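Local coordinates for protection of telomeres protein 1 (Schizosaccharomyces pombe, PDB 5USB), which binds single-stranded telomeric DNA through OB-fold domains such as this one, protects the 3' overhang, and regulates telomerase and telomere length, at residues Thr10-Cys15 with Thr94-Leu99; Tyr34-Thr39 with Arg62-Cys67; Asn41-Pro46 with Gly100-Ile105. The protein carries 1 engineered substitution. All blocks are in the same frame, centred on the assembly; numbering follows the deposited sequence. Where two conformers were deposited one is given.

Contact 1: Thr10-Cys15 with Thr94-Leu99. With nucleotides of chain B.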
# COMPACT_ATOMS: atom_id res chain seq x y z
N THR A 10 -6.78 8.65 -6.56
CA THR A 10 -6.40 9.11 -7.89
C THR A 10 -4.99 9.63 -7.82
O THR A 10 -4.43 9.83 -6.74
CB THR A 10 -7.35 10.21 -8.38
OG1 THR A 10 -7.30 11.29 -7.45
CG2 THR A 10 -8.79 9.69 -8.48
N PRO A 11 -4.38 9.88 -8.96
CA PRO A 11 -2.99 10.32 -8.96
C PRO A 11 -2.86 11.74 -8.45
O PRO A 11 -3.76 12.56 -8.59
CB PRO A 11 -2.60 10.24 -10.44
CG PRO A 11 -3.63 9.35 -11.03
CD PRO A 11 -4.87 9.63 -10.32
N HIS A 12 -1.71 12.02 -7.82
CA HIS A 12 -1.32 13.37 -7.45
C HIS A 12 -2.28 13.98 -6.43
O HIS A 12 -2.72 15.13 -6.53
CB HIS A 12 -1.18 14.22 -8.70
CG HIS A 12 -0.27 13.60 -9.71
ND1 HIS A 12 -0.68 13.28 -10.99
CD2 HIS A 12 1.02 13.20 -9.62
CE1 HIS A 12 0.33 12.74 -11.64
NE2 HIS A 12 1.37 12.68 -10.84
N GLN A 13 -2.59 13.19 -5.41
CA GLN A 13 -3.36 13.68 -4.29
C GLN A 13 -2.74 13.15 -3.02
O GLN A 13 -1.90 12.23 -3.03
CB GLN A 13 -4.82 13.25 -4.38
CG GLN A 13 -5.04 11.79 -4.08
CD GLN A 13 -6.49 11.39 -4.10
OE1 GLN A 13 -6.81 10.21 -3.99
NE2 GLN A 13 -7.39 12.37 -4.25
N ARG A 14 -3.11 13.79 -1.92
CA ARG A 14 -2.84 13.26 -0.60
C ARG A 14 -4.03 12.38 -0.20
O ARG A 14 -5.18 12.77 -0.38
CB ARG A 14 -2.65 14.43 0.38
CG ARG A 14 -2.93 14.13 1.84
CD ARG A 14 -2.69 15.35 2.74
NE ARG A 14 -3.78 16.32 2.70
CZ ARG A 14 -4.89 16.23 3.42
NH1 ARG A 14 -5.07 15.19 4.24
NH2 ARG A 14 -5.83 17.16 3.33
N CYS A 15 -3.76 11.20 0.35
CA CYS A 15 -4.86 10.35 0.75
C CYS A 15 -4.47 9.56 1.98
O CYS A 15 -3.31 9.53 2.40
CB CYS A 15 -5.29 9.44 -0.39
SG CYS A 15 -3.97 8.33 -0.91
N THR A 94 0.29 10.29 -3.80
CA THR A 94 0.29 9.37 -4.92
C THR A 94 0.90 10.02 -6.16
O THR A 94 0.94 11.25 -6.30
CB THR A 94 -1.12 8.92 -5.26
OG1 THR A 94 -1.85 10.06 -5.73
CG2 THR A 94 -1.81 8.38 -4.05
N LYS A 95 1.40 9.18 -7.05
CA LYS A 95 1.95 9.64 -8.31
C LYS A 95 1.73 8.56 -9.34
O LYS A 95 1.18 7.49 -9.05
CB LYS A 95 3.44 9.99 -8.19
CG LYS A 95 4.33 8.84 -7.79
CD LYS A 95 5.79 9.22 -7.77
CE LYS A 95 6.37 9.28 -9.15
NZ LYS A 95 7.80 8.92 -9.12
N ILE A 96 2.17 8.85 -10.56
CA ILE A 96 2.13 7.93 -11.67
C ILE A 96 3.56 7.64 -12.06
O ILE A 96 4.38 8.57 -12.11
CB ILE A 96 1.35 8.53 -12.86
CG1 ILE A 96 -0.09 8.79 -12.45
CG2 ILE A 96 1.44 7.62 -14.04
CD1 ILE A 96 -0.89 7.52 -12.23
N ASP A 97 3.87 6.38 -12.33
CA ASP A 97 5.24 6.03 -12.67
C ASP A 97 5.45 6.19 -14.18
O ASP A 97 4.57 6.67 -14.91
CB ASP A 97 5.62 4.64 -12.17
CG ASP A 97 4.92 3.49 -12.88
OD1 ASP A 97 4.36 3.67 -13.97
OD2 ASP A 97 4.96 2.34 -12.35
N HIS A 98 6.62 5.83 -14.62
CA HIS A 98 7.00 6.04 -16.00
C HIS A 98 6.13 5.33 -16.98
O HIS A 98 6.01 5.74 -18.09
CB HIS A 98 8.43 5.58 -16.21
CG HIS A 98 9.45 6.53 -15.66
ND1 HIS A 98 9.61 7.81 -16.13
CD2 HIS A 98 10.40 6.36 -14.71
CE1 HIS A 98 10.58 8.40 -15.46
NE2 HIS A 98 11.07 7.54 -14.59
N LEU A 99 5.50 4.28 -16.53
CA LEU A 99 4.67 3.44 -17.37
C LEU A 99 3.19 3.68 -17.16
O LEU A 99 2.38 2.95 -17.74
CB LEU A 99 5.00 1.96 -17.10
CG LEU A 99 6.47 1.57 -17.29
CD1 LEU A 99 6.69 0.12 -16.94
CD2 LEU A 99 6.91 1.85 -18.72
P DT B 4 13.61 -2.22 -14.34
OP1 DT B 4 14.36 -3.46 -14.46
OP2 DT B 4 13.56 -1.30 -15.46
O5' DT B 4 12.13 -2.68 -13.98
C5' DT B 4 11.86 -3.29 -12.73
C4' DT B 4 10.38 -3.55 -12.57
O4' DT B 4 9.70 -2.29 -12.37
C3' DT B 4 9.70 -4.21 -13.76
O3' DT B 4 8.63 -5.04 -13.28
C2' DT B 4 9.09 -3.03 -14.49
C1' DT B 4 8.66 -2.16 -13.32
N1 DT B 4 8.49 -0.73 -13.62
C2 DT B 4 7.37 -0.09 -13.15
O2 DT B 4 6.55 -0.63 -12.44
N3 DT B 4 7.30 1.23 -13.46
C4 DT B 4 8.20 1.96 -14.22
O4 DT B 4 7.99 3.15 -14.43
C5 DT B 4 9.34 1.23 -14.69
C7 DT B 4 10.37 1.94 -15.52
C6 DT B 4 9.42 -0.07 -14.39
P DG B 2 17.25 8.55 -9.19
OP1 DG B 2 18.72 8.51 -9.30
OP2 DG B 2 16.44 9.28 -10.18
O5' DG B 2 16.74 7.04 -9.15
C5' DG B 2 17.36 6.10 -8.28
C4' DG B 2 16.48 4.87 -8.19
O4' DG B 2 15.42 5.04 -7.24
C3' DG B 2 15.75 4.53 -9.48
O3' DG B 2 16.69 3.83 -10.28
C2' DG B 2 14.62 3.66 -8.97
C1' DG B 2 14.27 4.30 -7.64
N9 DG B 2 13.14 5.21 -7.68
C8 DG B 2 13.23 6.58 -7.69
N7 DG B 2 12.07 7.17 -7.72
C5 DG B 2 11.16 6.12 -7.78
C6 DG B 2 9.75 6.15 -7.85
O6 DG B 2 9.00 7.13 -7.84
N1 DG B 2 9.22 4.87 -7.91
C2 DG B 2 9.95 3.71 -7.87
N2 DG B 2 9.26 2.57 -7.92
N3 DG B 2 11.27 3.68 -7.82
C4 DG B 2 11.81 4.91 -7.77
P DT B 3 16.41 3.60 -11.79
OP1 DT B 3 17.64 3.08 -12.40
OP2 DT B 3 15.75 4.76 -12.34
O5' DT B 3 15.41 2.38 -11.81
C5' DT B 3 15.76 1.16 -11.19
C4' DT B 3 14.65 0.18 -11.45
O4' DT B 3 13.45 0.73 -10.87
C3' DT B 3 14.33 -0.06 -12.93
O3' DT B 3 14.09 -1.47 -13.01
C2' DT B 3 13.15 0.86 -13.17
C1' DT B 3 12.44 0.82 -11.84
N1 DT B 3 11.67 2.04 -11.60
C2 DT B 3 10.33 1.91 -11.36
O2 DT B 3 9.78 0.83 -11.28
N3 DT B 3 9.67 3.09 -11.15
C4 DT B 3 10.20 4.36 -11.20
O4 DT B 3 9.48 5.33 -11.00
C5 DT B 3 11.62 4.42 -11.46
C7 DT B 3 12.29 5.76 -11.49
C6 DT B 3 12.27 3.27 -11.65

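Contact 2: Tyr34-Thr39 with Arg62-Cys67. With nucleotides of chain B.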
# COMPACT_ATOMS: atom_id res chain seq x y z
N TYR A 34 3.69 -3.60 -0.93
CA TYR A 34 2.58 -3.76 -1.85
C TYR A 34 1.37 -4.05 -0.99
O TYR A 34 1.41 -4.99 -0.19
CB TYR A 34 2.81 -4.93 -2.82
CG TYR A 34 4.03 -4.74 -3.70
CD1 TYR A 34 5.30 -4.94 -3.23
CD2 TYR A 34 3.88 -4.31 -5.01
CE1 TYR A 34 6.39 -4.74 -4.02
CE2 TYR A 34 4.99 -4.08 -5.82
CZ TYR A 34 6.23 -4.29 -5.30
OH TYR A 34 7.33 -4.08 -6.11
N VAL A 35 0.35 -3.19 -1.08
CA VAL A 35 -0.80 -3.27 -0.19
C VAL A 35 -2.10 -3.29 -0.97
O VAL A 35 -2.16 -2.88 -2.13
CB VAL A 35 -0.79 -2.14 0.83
CG1 VAL A 35 0.55 -2.07 1.49
CG2 VAL A 35 -1.15 -0.82 0.20
N THR A 36 -3.14 -3.81 -0.32
CA THR A 36 -4.46 -3.95 -0.92
C THR A 36 -5.54 -3.75 0.13
O THR A 36 -5.33 -4.05 1.31
CB THR A 36 -4.64 -5.35 -1.55
OG1 THR A 36 -5.88 -5.43 -2.26
CG2 THR A 36 -4.69 -6.42 -0.51
N ASP A 37 -6.72 -3.27 -0.33
CA ASP A 37 -7.91 -3.40 0.51
C ASP A 37 -8.98 -4.21 -0.21
O ASP A 37 -10.16 -4.18 0.19
CB ASP A 37 -8.43 -2.03 0.96
CG ASP A 37 -8.94 -1.17 -0.15
OD1 ASP A 37 -8.99 -1.64 -1.31
OD2 ASP A 37 -9.38 -0.02 0.15
N TYR A 38 -8.57 -4.95 -1.24
CA TYR A 38 -9.43 -5.80 -2.06
C TYR A 38 -10.49 -5.00 -2.79
O TYR A 38 -11.61 -5.47 -3.01
CB TYR A 38 -10.01 -6.93 -1.19
CG TYR A 38 -8.93 -7.90 -0.82
CD1 TYR A 38 -8.53 -8.86 -1.74
CD2 TYR A 38 -8.27 -7.83 0.40
CE1 TYR A 38 -7.54 -9.74 -1.47
CE2 TYR A 38 -7.23 -8.73 0.69
CZ TYR A 38 -6.89 -9.67 -0.29
OH TYR A 38 -5.89 -10.59 -0.08
N THR A 39 -10.15 -3.76 -3.17
CA THR A 39 -10.95 -2.96 -4.09
C THR A 39 -10.07 -2.63 -5.30
O THR A 39 -8.86 -2.44 -5.18
CB THR A 39 -11.55 -1.66 -3.46
OG1 THR A 39 -10.51 -0.70 -3.22
CG2 THR A 39 -12.29 -1.97 -2.14
N ARG A 62 -5.86 -5.64 -11.00
CA ARG A 62 -5.50 -4.28 -10.55
C ARG A 62 -6.04 -4.00 -9.14
O ARG A 62 -6.87 -3.12 -8.93
CB ARG A 62 -6.01 -3.24 -11.54
CG ARG A 62 -5.60 -3.46 -12.96
CD ARG A 62 -5.99 -2.25 -13.77
NE ARG A 62 -5.81 -2.32 -15.22
CZ ARG A 62 -4.82 -1.73 -15.89
NH1 ARG A 62 -3.86 -1.10 -15.23
NH2 ARG A 62 -4.81 -1.77 -17.22
N PHE A 63 -5.51 -4.75 -8.17
CA PHE A 63 -6.02 -4.72 -6.80
C PHE A 63 -5.00 -4.32 -5.74
O PHE A 63 -5.37 -4.25 -4.57
CB PHE A 63 -6.60 -6.10 -6.41
CG PHE A 63 -8.01 -6.34 -6.94
CD1 PHE A 63 -8.24 -6.79 -8.23
CD2 PHE A 63 -9.10 -6.13 -6.11
CE1 PHE A 63 -9.53 -6.97 -8.68
CE2 PHE A 63 -10.37 -6.33 -6.56
CZ PHE A 63 -10.58 -6.74 -7.81
N SER A 64 -3.76 -4.05 -6.10
CA SER A 64 -2.73 -3.69 -5.12
C SER A 64 -1.94 -2.49 -5.61
O SER A 64 -1.79 -2.26 -6.82
CB SER A 64 -1.78 -4.87 -4.87
OG SER A 64 -2.53 -5.98 -4.48
N ILE A 65 -1.40 -1.72 -4.67
CA ILE A 65 -0.59 -0.53 -4.98
C ILE A 65 0.78 -0.67 -4.32
O ILE A 65 0.90 -1.16 -3.20
CB ILE A 65 -1.28 0.77 -4.53
CG1 ILE A 65 -0.50 1.97 -5.09
CG2 ILE A 65 -1.44 0.87 -3.00
CD1 ILE A 65 -1.22 3.29 -4.96
N ARG A 66 1.81 -0.28 -5.06
CA ARG A 66 3.18 -0.24 -4.55
C ARG A 66 3.39 1.04 -3.77
O ARG A 66 3.01 2.10 -4.23
CB ARG A 66 4.17 -0.30 -5.72
CG ARG A 66 5.61 0.02 -5.36
CD ARG A 66 6.42 0.22 -6.64
NE ARG A 66 6.61 -1.01 -7.38
CZ ARG A 66 6.86 -1.07 -8.68
NH1 ARG A 66 6.95 0.03 -9.41
NH2 ARG A 66 7.01 -2.25 -9.25
N CYS A 67 4.02 0.93 -2.60
CA CYS A 67 4.35 2.10 -1.78
C CYS A 67 5.86 2.08 -1.64
O CYS A 67 6.42 1.07 -1.20
CB CYS A 67 3.68 2.06 -0.41
SG CYS A 67 1.89 1.78 -0.48
P DA B 5 8.17 -6.34 -14.04
OP1 DA B 5 9.34 -7.16 -14.28
OP2 DA B 5 7.27 -5.97 -15.10
O5' DA B 5 7.31 -7.08 -12.94
C5' DA B 5 7.93 -7.60 -11.78
C4' DA B 5 6.87 -7.89 -10.75
O4' DA B 5 6.35 -6.64 -10.26
C3' DA B 5 5.67 -8.65 -11.29
O3' DA B 5 5.15 -9.54 -10.30
C2' DA B 5 4.70 -7.54 -11.66
C1' DA B 5 4.99 -6.48 -10.61
N9 DA B 5 4.82 -5.11 -11.06
C8 DA B 5 5.30 -4.55 -12.22
N7 DA B 5 5.04 -3.28 -12.33
C5 DA B 5 4.39 -2.96 -11.15
C6 DA B 5 3.86 -1.76 -10.65
N6 DA B 5 3.92 -0.61 -11.31
N1 DA B 5 3.25 -1.80 -9.45
C2 DA B 5 3.19 -2.96 -8.80
N3 DA B 5 3.66 -4.15 -9.16
C4 DA B 5 4.25 -4.08 -10.35
P DT B 4 13.61 -2.22 -14.34
OP1 DT B 4 14.36 -3.46 -14.46
OP2 DT B 4 13.56 -1.30 -15.46
O5' DT B 4 12.13 -2.68 -13.98
C5' DT B 4 11.86 -3.29 -12.73
C4' DT B 4 10.38 -3.55 -12.57
O4' DT B 4 9.70 -2.29 -12.37
C3' DT B 4 9.70 -4.21 -13.76
O3' DT B 4 8.63 -5.04 -13.28
C2' DT B 4 9.09 -3.03 -14.49
C1' DT B 4 8.66 -2.16 -13.32
N1 DT B 4 8.49 -0.73 -13.62
C2 DT B 4 7.37 -0.09 -13.15
O2 DT B 4 6.55 -0.63 -12.44
N3 DT B 4 7.30 1.23 -13.46
C4 DT B 4 8.20 1.96 -14.22
O4 DT B 4 7.99 3.15 -14.43
C5 DT B 4 9.34 1.23 -14.69
C7 DT B 4 10.37 1.94 -15.52
C6 DT B 4 9.42 -0.07 -14.39
O HOH W 1 -6.92 -2.48 -3.18

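Contact 3: Asn41-Pro46 with Gly100-Ile105. With nucleotides of chain B.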
# COMPACT_ATOMS: atom_id res chain seq x y z
N ASN A 41 -8.61 -0.70 -8.69
CA ASN A 41 -8.32 0.63 -9.21
C ASN A 41 -7.76 0.51 -10.61
O ASN A 41 -6.77 -0.18 -10.82
CB ASN A 41 -7.34 1.36 -8.31
CG ASN A 41 -7.20 2.82 -8.65
OD1 ASN A 41 -6.89 3.19 -9.78
ND2 ASN A 41 -7.40 3.66 -7.66
N GLU A 42 -8.36 1.23 -11.57
CA GLU A 42 -7.98 1.05 -12.96
C GLU A 42 -6.55 1.46 -13.27
O GLU A 42 -6.06 1.10 -14.34
CB GLU A 42 -8.96 1.82 -13.86
CG GLU A 42 -8.90 3.32 -13.74
CD GLU A 42 -9.80 4.02 -14.76
OE1 GLU A 42 -10.76 3.38 -15.24
OE2 GLU A 42 -9.54 5.20 -15.08
N LEU A 43 -5.84 2.19 -12.37
CA LEU A 43 -4.46 2.57 -12.59
C LEU A 43 -3.46 1.71 -11.80
O LEU A 43 -2.26 1.92 -11.93
CB LEU A 43 -4.24 4.04 -12.23
CG LEU A 43 -5.11 5.03 -12.99
CD1 LEU A 43 -4.85 6.39 -12.46
CD2 LEU A 43 -4.75 4.96 -14.45
N PHE A 44 -3.93 0.71 -11.06
CA PHE A 44 -3.00 -0.23 -10.44
C PHE A 44 -2.46 -1.20 -11.50
O PHE A 44 -3.07 -1.44 -12.55
CB PHE A 44 -3.70 -1.01 -9.32
CG PHE A 44 -4.11 -0.20 -8.10
CD1 PHE A 44 -3.73 1.11 -7.92
CD2 PHE A 44 -4.88 -0.79 -7.12
CE1 PHE A 44 -4.10 1.81 -6.77
CE2 PHE A 44 -5.23 -0.09 -5.97
CZ PHE A 44 -4.86 1.23 -5.82
N PHE A 45 -1.31 -1.78 -11.21
CA PHE A 45 -0.73 -2.74 -12.14
C PHE A 45 -1.54 -4.03 -12.15
O PHE A 45 -1.93 -4.54 -11.09
CB PHE A 45 0.71 -3.04 -11.73
CG PHE A 45 1.44 -3.95 -12.70
CD1 PHE A 45 2.02 -3.43 -13.84
CD2 PHE A 45 1.49 -5.32 -12.51
CE1 PHE A 45 2.65 -4.26 -14.75
CE2 PHE A 45 2.13 -6.13 -13.39
CZ PHE A 45 2.69 -5.61 -14.53
N PRO A 46 -1.80 -4.62 -13.32
CA PRO A 46 -2.52 -5.89 -13.33
C PRO A 46 -1.61 -7.07 -13.02
O PRO A 46 -0.80 -7.49 -13.86
CB PRO A 46 -3.09 -5.97 -14.75
CG PRO A 46 -2.14 -5.16 -15.58
CD PRO A 46 -1.60 -4.09 -14.68
N GLY A 100 2.82 4.66 -16.34
CA GLY A 100 1.44 5.05 -16.19
C GLY A 100 0.70 4.45 -15.01
O GLY A 100 -0.51 4.68 -14.90
N TYR A 101 1.37 3.70 -14.14
CA TYR A 101 0.70 3.05 -13.01
C TYR A 101 0.76 3.93 -11.76
O TYR A 101 1.73 4.64 -11.53
CB TYR A 101 1.34 1.69 -12.72
CG TYR A 101 1.31 0.77 -13.89
CD1 TYR A 101 0.12 0.16 -14.28
CD2 TYR A 101 2.45 0.54 -14.64
CE1 TYR A 101 0.08 -0.69 -15.41
CE2 TYR A 101 2.41 -0.29 -15.75
CZ TYR A 101 1.24 -0.90 -16.12
OH TYR A 101 1.22 -1.72 -17.22
N LEU A 102 -0.31 3.88 -10.99
CA LEU A 102 -0.38 4.55 -9.71
C LEU A 102 0.63 3.94 -8.74
O LEU A 102 0.84 2.72 -8.73
CB LEU A 102 -1.78 4.41 -9.13
CG LEU A 102 -2.70 5.61 -9.06
CD1 LEU A 102 -3.99 5.23 -8.33
CD2 LEU A 102 -2.03 6.77 -8.38
N GLU A 103 1.25 4.79 -7.94
CA GLU A 103 2.06 4.33 -6.84
C GLU A 103 1.96 5.35 -5.72
O GLU A 103 1.52 6.48 -5.91
CB GLU A 103 3.52 4.08 -7.28
CG GLU A 103 4.18 5.27 -7.92
CD GLU A 103 5.64 5.03 -8.31
OE1 GLU A 103 6.17 3.94 -8.01
OE2 GLU A 103 6.24 5.95 -8.91
N CYS A 104 2.34 4.90 -4.53
CA CYS A 104 2.35 5.72 -3.33
C CYS A 104 3.79 5.95 -2.90
O CYS A 104 4.61 5.03 -2.93
CB CYS A 104 1.52 5.03 -2.25
SG CYS A 104 1.54 5.75 -0.64
N ILE A 105 4.08 7.18 -2.47
CA ILE A 105 5.43 7.60 -2.16
C ILE A 105 5.45 8.22 -0.78
O ILE A 105 4.58 9.04 -0.44
CB ILE A 105 5.94 8.61 -3.19
CG1 ILE A 105 5.97 7.99 -4.59
CG2 ILE A 105 7.29 9.10 -2.78
CD1 ILE A 105 6.83 6.78 -4.73
P DA B 5 8.17 -6.34 -14.04
OP1 DA B 5 9.34 -7.16 -14.28
OP2 DA B 5 7.27 -5.97 -15.10
O5' DA B 5 7.31 -7.08 -12.94
C5' DA B 5 7.93 -7.60 -11.78
C4' DA B 5 6.87 -7.89 -10.75
O4' DA B 5 6.35 -6.64 -10.26
C3' DA B 5 5.67 -8.65 -11.29
O3' DA B 5 5.15 -9.54 -10.30
C2' DA B 5 4.70 -7.54 -11.66
C1' DA B 5 4.99 -6.48 -10.61
N9 DA B 5 4.82 -5.11 -11.06
C8 DA B 5 5.30 -4.55 -12.22
N7 DA B 5 5.04 -3.28 -12.33
C5 DA B 5 4.39 -2.96 -11.15
C6 DA B 5 3.86 -1.76 -10.65
N6 DA B 5 3.92 -0.61 -11.31
N1 DA B 5 3.25 -1.80 -9.45
C2 DA B 5 3.19 -2.96 -8.80
N3 DA B 5 3.66 -4.15 -9.16
C4 DA B 5 4.25 -4.08 -10.35
P DG B 2 17.25 8.55 -9.19
OP1 DG B 2 18.72 8.51 -9.30
OP2 DG B 2 16.44 9.28 -10.18
O5' DG B 2 16.74 7.04 -9.15
C5' DG B 2 17.36 6.10 -8.28
C4' DG B 2 16.48 4.87 -8.19
O4' DG B 2 15.42 5.04 -7.24
C3' DG B 2 15.75 4.53 -9.48
O3' DG B 2 16.69 3.83 -10.28
C2' DG B 2 14.62 3.66 -8.97
C1' DG B 2 14.27 4.30 -7.64
N9 DG B 2 13.14 5.21 -7.68
C8 DG B 2 13.23 6.58 -7.69
N7 DG B 2 12.07 7.17 -7.72
C5 DG B 2 11.16 6.12 -7.78
C6 DG B 2 9.75 6.15 -7.85
O6 DG B 2 9.00 7.13 -7.84
N1 DG B 2 9.22 4.87 -7.91
C2 DG B 2 9.95 3.71 -7.87
N2 DG B 2 9.26 2.57 -7.92
N3 DG B 2 11.27 3.68 -7.82
C4 DG B 2 11.81 4.91 -7.77

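Contact 1: Thr10-Cys15 with Thr94-Leu99
T94, on strand 92-96 of the OB-fold barrel, ties down the T10-Q13 loop that leads into strand 14-26. Its OG1 gives its proton to T10 O at 2.8 Å, in the carbonyl plane and on a lone pair. The same oxygen accepts from Q13 N at 3.2 Å in an almost straight bond (N-H...O 170°). One buried hydroxyl is thus gripped by two bonds, and this fixes its rotation. With chi1 at 66°, OG1 sits between the backbone N and the carbonyl carbon of T94, while CG2 is turned to C15, meeting SG at 3.8 Å. T94 N to Q13 O, 3.0 Å, adds a backbone bond. The loop is also braced from within, Q13 OE1 taking T10 N from above its carbonyl plane. Further along, P11 CG lies 3.5 Å from I96 CD1, the ring crossing the isoleucine's outer branch at a slant, and the H12 ring reaches obliquely to the backbone at K95 and I96.

The loop after the strand reaches DNA: D97 OD2 accepts from DT4 N3 of chain B at 2.8 Å. D97 OD1 meanwhile closes an Asx turn onto L99 N. Strand 14-26 paired antiparallel with strand 92-96, as beta1 pairs with beta4, and a DNA-reading loop just after the latter are typical of OB-fold ssDNA-binding domains.

Contact 2: Tyr34-Thr39 with Arg62-Cys67
T36 and R66 both swing their side chains anti to the backbone N, and these torsions make the two polar ends of the contact. In T36, chi1 of -174° carries OG1 to F63 O, to which it donates at 2.6 Å, tilted from the carbonyl plane. OG1 also accepts from Y38 N at 2.9 Å, an ST turn that bends the chain out of the strand. A valine here would remove that hydroxyl and is likely to leave Y38 N without its acceptor and the turn less firmly tied to F63. Close by, a water accepts from D37 N and sits 2.7 Å from F63 O. T39 OG1 donates to the syn lone pair of D37 OD1, and the F63 ring turns its edge to the Y38 carbonyl carbon.

Between the two ends V35 and I65 form an antiparallel hydrogen-bonded pair, V35 N to I65 O and I65 N to V35 O. Their CG2 methyls touch at 3.6 Å.

R66 was modelled in two conformers, and what follows holds for one of them. It runs alongside Y34 before bending at chi3 (-69°). Its guanidinium stands nearly perpendicular to the tyrosine ring, planes 83° apart, and NE makes a weak bond to Y34 OH at 3.4 Å. C6 of DA5 of chain B lies over one guanidinium face, off toward its rim, while NH1 gives a hydrogen bond to DT4 O2 of chain B at 3.1 Å.

V35 and T36 pack on A19 and I22 of strand 14-26, and R66 is backbone-bonded to C104 of strand 102-106. Helix 129-138 covers the turn, I131 and R134 lying against D37, Y38 and T39.

Contact 3: Asn41-Pro46 with Gly100-Ile105
L43 and L102 are joined by the backbone: L43 O, in a type I turn from N41 to F44, accepts from L102 N at 2.9 Å, the donor lying well above the carbonyl plane. The turn is doubly closed, by F44 N to N41 O and by an Asx turn in which L43 N meets N41 OD1 in plane, on a lone pair. N41 ND2 is satisfied by L6 O and I9 O, so the whole amide is held in a fixed rotation.

L102 packs its side chain against the turn. Its chi1 of -110° is off the usual staggered positions, and CD1 ends up 3.8 Å from F44 CE1 and also against the N41 amide. L43 CB touches L102 CG at 3.9 Å, the two side chains crossing at a slant.

Further along, F45 puts CG anti to the backbone N (chi1 -176°), which sends its ring out to the DNA. One face takes the DA5 base of chain B, with DA5 C8 3.5 Å above the ring centre, and P46 CD lies against the opposite face. The F45 edge points at the face of Y101 in a T-shaped pair, centroids 5.0 Å apart and planes at 67°, with F45 CD1 3.5 Å from Y101 CZ. Y101 in turn has L43 O at its ring edge, and its CB approaches N6 of DA5 of chain B.

On strand 102-106, E103 extends the DNA surface: its OE1 accepts from DG2 N1 of chain B at 3.2 Å. That strand runs between two neighbours, strand 92-96 antiparallel on one side, where L102 packs on T94, and strand 65-69 parallel on the other. The turn belongs to the long connection between strands 31-36 and 65-69, its F44 packing on I65.

How the contacts relate
Along the chain the segments come in the order 10-15, 34-39, 41-46, 62-67, 94-99 and 100-105, so contact 2 is nested inside contact 1 while contact 3 crosses both. All lie in one OB-fold domain, and each reaches its curled sheet, though 41-46 itself is loop. The centres of contacts 1 and 3 are about 8 Å apart, those of 2 and 3 about 9 Å, and those of 1 and 2 about 14 Å. Strands 92-96 and 102-106 link contacts 1 and 3, helped by P11 against L43; R66 O to C104 N and R62 NH1 to F44 O join contacts 2 and 3. Residues of the three contacts touch successive nucleotides, DG2 to DA5 of chain B, consistent with a shared DNA-binding face.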